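Protein UTR4 (Saccharomyces cerevisiae, PDB 2G80) probably acts as the enolase-phosphatase E1 of the methionine salvage pathway, enolizing a diketo-phosphate substrate and then dephosphorylating it to the acireductone, with one magnesium ion per subunit. Local coordinates at residues N58-L63 and A90-L95; N182-K187 and A194-D199. All blocks are in the same frame, centred on the assembly; numbering follows the deposited sequence.

Contact 1 of 2, residues N58-L63 and A90-L95; sequences NKVPQL and AHILEL
V60 meets I92 and L93 through methyl groups, and these three side chains carry the contact between helices 46-65 and 85-97. The tight part is the V60-I92 pair. CG2 of V60 lies 3.7 Å from CG2 of I92. The other V60 branch, CG1, stands 4.1 Å from that same I92 methyl, which therefore faces both prongs of the valine. The two side chains meet at a slant. The bond from CA to CB of V60 points toward helix 85-97. With CG1 anti to the backbone N (chi1 160°) and CG2 beside that N, both methyls meet I92. Both residues are buried. I92 also touches F56 and V64 of helix 46-65 and L108 of helix 103-118, all apolar.

The looser side is at L93, which is partly exposed. Its CD2 comes to 4.2 Å from V60 CG1, and the two side chains run past each other in opposite directions. L93 also touches T57 of helix 46-65. P61 and V60 both touch Q89. The nearest CA atoms, those of V60 and I92, are 7.8 Å apart. The link between the segments is wholly apolar.

The contact lies away from the annotated sites. It is helix-to-helix packing within the all-helical cap that follows the first strand of the core, an arrangement consistent with the C1-type cap of HAD-like hydrolases.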
loop_
_atom_site.group_PDB
_atom_site.type_symbol
_atom_site.label_atom_id
_atom_site.label_comp_id
_atom_site.label_asym_id
_atom_site.label_seq_id
_atom_site.Cartn_x
_atom_site.Cartn_y
_atom_site.Cartn_z
ATOM N N ASN A 58 -9.759 7.978 15.211
ATOM C CA ASN A 58 -10.302 9.267 15.702
ATOM C C ASN A 58 -11.648 9.609 15.033
ATOM O O ASN A 58 -12.485 10.249 15.652
ATOM C CB ASN A 58 -9.331 10.436 15.493
ATOM C CG ASN A 58 -7.986 10.272 16.271
ATOM O OD1 ASN A 58 -7.856 9.454 17.203
ATOM N ND2 ASN A 58 -6.967 11.034 15.839
ATOM N N LYS A 59 -11.849 9.200 13.783
ATOM C CA LYS A 59 -13.137 9.434 13.055
ATOM C C LYS A 59 -14.293 8.439 13.381
ATOM O O LYS A 59 -15.444 8.789 13.213
ATOM C CB LYS A 59 -12.908 9.430 11.529
ATOM C CG LYS A 59 -12.125 10.599 10.953
ATOM C CD LYS A 59 -12.893 11.923 11.047
ATOM C CE LYS A 59 -12.179 13.073 10.344
ATOM N NZ LYS A 59 -10.848 13.372 10.921
ATOM N N VAL A 60 -13.970 7.229 13.845
ATOM C CA VAL A 60 -14.970 6.162 14.134
ATOM C C VAL A 60 -16.176 6.537 15.019
ATOM O O VAL A 60 -17.327 6.272 14.618
ATOM C CB VAL A 60 -14.256 4.829 14.659
ATOM C CG1 VAL A 60 -15.209 3.856 15.444
ATOM C CG2 VAL A 60 -13.581 4.112 13.505
ATOM N N PRO A 61 -15.929 7.100 16.224
ATOM C CA PRO A 61 -17.057 7.449 17.106
ATOM C C PRO A 61 -18.169 8.307 16.479
ATOM O O PRO A 61 -19.347 7.944 16.568
ATOM C CB PRO A 61 -16.368 8.175 18.261
ATOM C CG PRO A 61 -15.045 7.553 18.320
ATOM C CD PRO A 61 -14.645 7.378 16.891
ATOM N N GLN A 62 -17.779 9.384 15.805
ATOM C CA GLN A 62 -18.721 10.296 15.150
ATOM C C GLN A 62 -19.569 9.588 14.096
ATOM O O GLN A 62 -20.784 9.732 14.097
ATOM C CB GLN A 62 -17.966 11.466 14.511
ATOM C CG GLN A 62 -18.865 12.495 13.823
ATOM N N LEU A 63 -18.929 8.815 13.214
ATOM C CA LEU A 63 -19.651 8.101 12.148
ATOM C C LEU A 63 -20.575 7.036 12.663
ATOM O O LEU A 63 -21.643 6.846 12.076
ATOM C CB LEU A 63 -18.712 7.437 11.149
ATOM C CG LEU A 63 -17.873 8.310 10.238
ATOM C CD1 LEU A 63 -16.983 7.377 9.422
ATOM C CD2 LEU A 63 -18.714 9.203 9.325
ATOM N N ALA A 90 -16.952 -0.159 19.718
ATOM C CA ALA A 90 -15.927 -0.983 20.384
ATOM C C ALA A 90 -15.335 -2.098 19.486
ATOM O O ALA A 90 -14.116 -2.321 19.491
ATOM C CB ALA A 90 -16.492 -1.584 21.691
ATOM N N HIS A 91 -16.193 -2.768 18.720
ATOM C CA HIS A 91 -15.769 -3.845 17.783
ATOM C C HIS A 91 -14.826 -3.325 16.679
ATOM O O HIS A 91 -13.814 -3.952 16.404
ATOM C CB HIS A 91 -16.996 -4.516 17.152
ATOM C CG HIS A 91 -16.683 -5.609 16.170
ATOM N ND1 HIS A 91 -16.327 -6.882 16.558
ATOM C CD2 HIS A 91 -16.732 -5.632 14.813
ATOM C CE1 HIS A 91 -16.142 -7.634 15.482
ATOM N NE2 HIS A 91 -16.394 -6.901 14.410
ATOM N N ILE A 92 -15.166 -2.189 16.063
ATOM C CA ILE A 92 -14.337 -1.586 14.984
ATOM C C ILE A 92 -12.963 -1.226 15.521
ATOM O O ILE A 92 -11.963 -1.551 14.901
ATOM C CB ILE A 92 -15.029 -0.340 14.359
ATOM C CG1 ILE A 92 -16.273 -0.781 13.558
ATOM C CG2 ILE A 92 -14.068 0.471 13.437
ATOM C CD1 ILE A 92 -17.249 0.378 13.207
ATOM N N LEU A 93 -12.929 -0.594 16.692
ATOM C CA LEU A 93 -11.657 -0.207 17.342
ATOM C C LEU A 93 -10.837 -1.422 17.763
ATOM O O LEU A 93 -9.627 -1.356 17.720
ATOM C CB LEU A 93 -11.908 0.683 18.538
ATOM C CG LEU A 93 -12.575 2.002 18.179
ATOM C CD1 LEU A 93 -13.092 2.691 19.443
ATOM C CD2 LEU A 93 -11.648 2.884 17.390
ATOM N N GLU A 94 -11.509 -2.523 18.143
ATOM C CA GLU A 94 -10.855 -3.787 18.473
ATOM C C GLU A 94 -10.201 -4.389 17.244
ATOM O O GLU A 94 -9.071 -4.868 17.340
ATOM C CB GLU A 94 -11.854 -4.789 19.057
ATOM C CG GLU A 94 -11.294 -6.167 19.395
ATOM C CD GLU A 94 -12.334 -7.131 19.979
ATOM O OE1 GLU A 94 -13.537 -6.781 20.113
ATOM O OE2 GLU A 94 -11.925 -8.272 20.293
ATOM N N LEU A 95 -10.909 -4.403 16.111
ATOM C CA LEU A 95 -10.352 -4.949 14.857
ATOM C C LEU A 95 -9.050 -4.227 14.425
ATOM O O LEU A 95 -8.116 -4.878 13.954
ATOM C CB LEU A 95 -11.360 -4.903 13.705
ATOM C CG LEU A 95 -12.681 -5.715 13.790
ATOM C CD1 LEU A 95 -13.574 -5.299 12.635
ATOM C CD2 LEU A 95 -12.480 -7.196 13.763
#

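Contact 2 of 2, residues N182-K187 and A194-D199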
loop_
_atom_site.group_PDB
_atom_site.type_symbol
_atom_site.label_atom_id
_atom_site.label_comp_id
_atom_site.label_asym_id
_atom_site.label_seq_id
_atom_site.Cartn_x
_atom_site.Cartn_y
_atom_site.Cartn_z
ATOM N N ASN A 182 -5.848 -10.318 -3.179
ATOM C CA ASN A 182 -7.047 -10.833 -3.859
ATOM C C ASN A 182 -6.848 -11.046 -5.339
ATOM O O ASN A 182 -7.322 -12.039 -5.855
ATOM C CB ASN A 182 -8.275 -9.923 -3.620
ATOM C CG ASN A 182 -8.708 -9.879 -2.134
ATOM O OD1 ASN A 182 -8.217 -10.636 -1.304
ATOM N ND2 ASN A 182 -9.639 -8.991 -1.815
ATOM N N THR A 183 -6.155 -10.134 -6.030
ATOM C CA THR A 183 -5.930 -10.312 -7.473
ATOM C C THR A 183 -4.886 -11.397 -7.817
ATOM O O THR A 183 -5.009 -12.066 -8.840
ATOM C CB THR A 183 -5.509 -8.999 -8.172
ATOM O OG1 THR A 183 -4.282 -8.526 -7.635
ATOM C CG2 THR A 183 -6.574 -7.919 -8.036
ATOM N N SER A 184 -3.892 -11.566 -6.936
ATOM C CA SER A 184 -2.692 -12.356 -7.222
ATOM C C SER A 184 -2.301 -13.453 -6.256
ATOM O O SER A 184 -1.633 -14.382 -6.675
ATOM C CB SER A 184 -1.533 -11.367 -7.363
ATOM O OG SER A 184 -1.900 -10.319 -8.274
ATOM N N GLY A 185 -2.714 -13.363 -4.996
ATOM C CA GLY A 185 -2.373 -14.357 -3.962
ATOM C C GLY A 185 -1.444 -13.738 -2.926
ATOM O O GLY A 185 -1.113 -12.538 -2.999
ATOM N N LYS A 186 -0.992 -14.570 -1.991
ATOM C CA LYS A 186 -0.105 -14.137 -0.894
ATOM C C LYS A 186 1.277 -13.710 -1.392
ATOM O O LYS A 186 1.838 -14.314 -2.317
ATOM C CB LYS A 186 -0.004 -15.214 0.205
ATOM C CG LYS A 186 -1.351 -15.476 0.935
ATOM C CD LYS A 186 -1.226 -16.411 2.198
ATOM C CE LYS A 186 -0.472 -15.726 3.364
ATOM N NZ LYS A 186 -0.302 -16.547 4.618
ATOM N N LYS A 187 1.821 -12.673 -0.766
ATOM C CA LYS A 187 3.116 -12.089 -1.172
ATOM C C LYS A 187 4.351 -12.977 -1.005
ATOM O O LYS A 187 5.388 -12.685 -1.605
ATOM C CB LYS A 187 3.356 -10.752 -0.467
ATOM C CG LYS A 187 2.333 -9.691 -0.802
ATOM C CD LYS A 187 2.726 -8.298 -0.338
ATOM C CE LYS A 187 3.702 -7.626 -1.306
ATOM N NZ LYS A 187 4.198 -6.326 -0.805
ATOM N N ALA A 194 3.861 -15.753 -10.450
ATOM C CA ALA A 194 3.497 -16.337 -11.735
ATOM C C ALA A 194 2.196 -15.677 -12.254
ATOM O O ALA A 194 2.075 -15.409 -13.460
ATOM C CB ALA A 194 3.359 -17.855 -11.627
ATOM N N ASN A 195 1.247 -15.428 -11.338
ATOM C CA ASN A 195 0.009 -14.716 -11.652
ATOM C C ASN A 195 0.288 -13.300 -12.148
ATOM O O ASN A 195 -0.284 -12.875 -13.148
ATOM C CB ASN A 195 -0.977 -14.688 -10.464
ATOM C CG ASN A 195 -1.476 -16.085 -10.044
ATOM O OD1 ASN A 195 -1.501 -17.036 -10.837
ATOM N ND2 ASN A 195 -1.883 -16.202 -8.787
ATOM N N ILE A 196 1.197 -12.585 -11.490
ATOM C CA ILE A 196 1.571 -11.203 -11.895
ATOM C C ILE A 196 2.299 -11.186 -13.245
ATOM O O ILE A 196 2.041 -10.288 -14.057
ATOM C CB ILE A 196 2.403 -10.493 -10.795
ATOM C CG1 ILE A 196 1.518 -10.266 -9.555
ATOM C CG2 ILE A 196 3.060 -9.120 -11.310
ATOM C CD1 ILE A 196 2.289 -9.789 -8.331
ATOM N N LEU A 197 3.210 -12.137 -13.478
ATOM C CA LEU A 197 3.923 -12.230 -14.789
ATOM C C LEU A 197 2.943 -12.453 -15.950
ATOM O O LEU A 197 3.094 -11.838 -16.995
ATOM C CB LEU A 197 5.036 -13.310 -14.802
ATOM C CG LEU A 197 6.303 -13.034 -13.992
ATOM C CD1 LEU A 197 7.170 -14.284 -13.941
ATOM C CD2 LEU A 197 7.084 -11.837 -14.557
ATOM N N ARG A 198 1.967 -13.331 -15.749
ATOM C CA ARG A 198 0.860 -13.552 -16.714
ATOM C C ARG A 198 0.162 -12.227 -17.051
ATOM O O ARG A 198 0.015 -11.894 -18.228
ATOM C CB ARG A 198 -0.198 -14.491 -16.132
ATOM C CG ARG A 198 -1.196 -15.008 -17.125
ATOM C CD ARG A 198 -2.600 -15.091 -16.578
ATOM N NE ARG A 198 -2.726 -15.927 -15.403
ATOM C CZ ARG A 198 -3.042 -15.551 -14.152
ATOM N NH1 ARG A 198 -3.296 -14.290 -13.797
ATOM N NH2 ARG A 198 -3.114 -16.494 -13.220
ATOM N N ASP A 199 -0.232 -11.478 -16.013
ATOM C CA ASP A 199 -0.959 -10.194 -16.180
ATOM C C ASP A 199 -0.066 -9.063 -16.704
ATOM O O ASP A 199 -0.545 -8.203 -17.415
ATOM C CB ASP A 199 -1.659 -9.766 -14.871
ATOM C CG ASP A 199 -2.738 -10.777 -14.413
ATOM O OD1 ASP A 199 -3.350 -11.444 -15.276
ATOM O OD2 ASP A 199 -2.998 -10.879 -13.188
HETATM O O HOH W 1 -2.470 -11.441 -10.618
#
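The N195 amide holds the S184 carbonyl oxygen in its plane. ND2 donates to S184 O at 2.8 Å, nearly straight at 162°. The donor sits tilted 35° from the carbonyl plane. On the same amide, OD1 accepts a bond from Q191 NE2, so both ends are held. Within segment 194-199, the R198 guanidinium has D199 OD1 at its edge, in plane, in a salt bridge 3.2 Å from NH1. NH1 approaches that oxygen from above the carboxylate plane.

Beside the N195-S184 hydrogen bond, S184 OG lies 3.7 Å from I196 CG1. Water 1 accepts from S184 OG and donates to T183 O and D199 OD2, a second polar bridge between the segments. The water oxygen lies 2.7 Å from D199 OD2. An alanine at N195 would remove the amide, which would probably leave S184 O without this donor and Q191 NE2 without its acceptor.

G185, with positive phi, ends helix 181-184. The chain then turns to K187, the predicted substrate-binding lysine, whose NZ forms salt bridges with D37 and E216. S184 and I196 both rest on F179 and Y143, packing helices 181-184 and 190-200 against strands 177-179 and 140-143 of the parallel sheet.

How the contacts relate
Contacts 1 and 2 follow one another along the chain and do not touch. Their centres are 33 Å apart and their nearest atoms about 15 Å. Contact 1 belongs to the helical cap, and contact 2 to the core with the parallel sheet. The two thus sit in the two parts of a HAD-like hydrolase. Contact 2 lies nearer the active site: the side chain of I196 is about 10 Å from that of D37, a magnesium ligand, and about 13 Å from the magnesium ion. It is also about 10 Å from the side chain of S144, a predicted substrate-binding residue. Segment 182-187 itself runs on into the predicted substrate-binding lysine, K187.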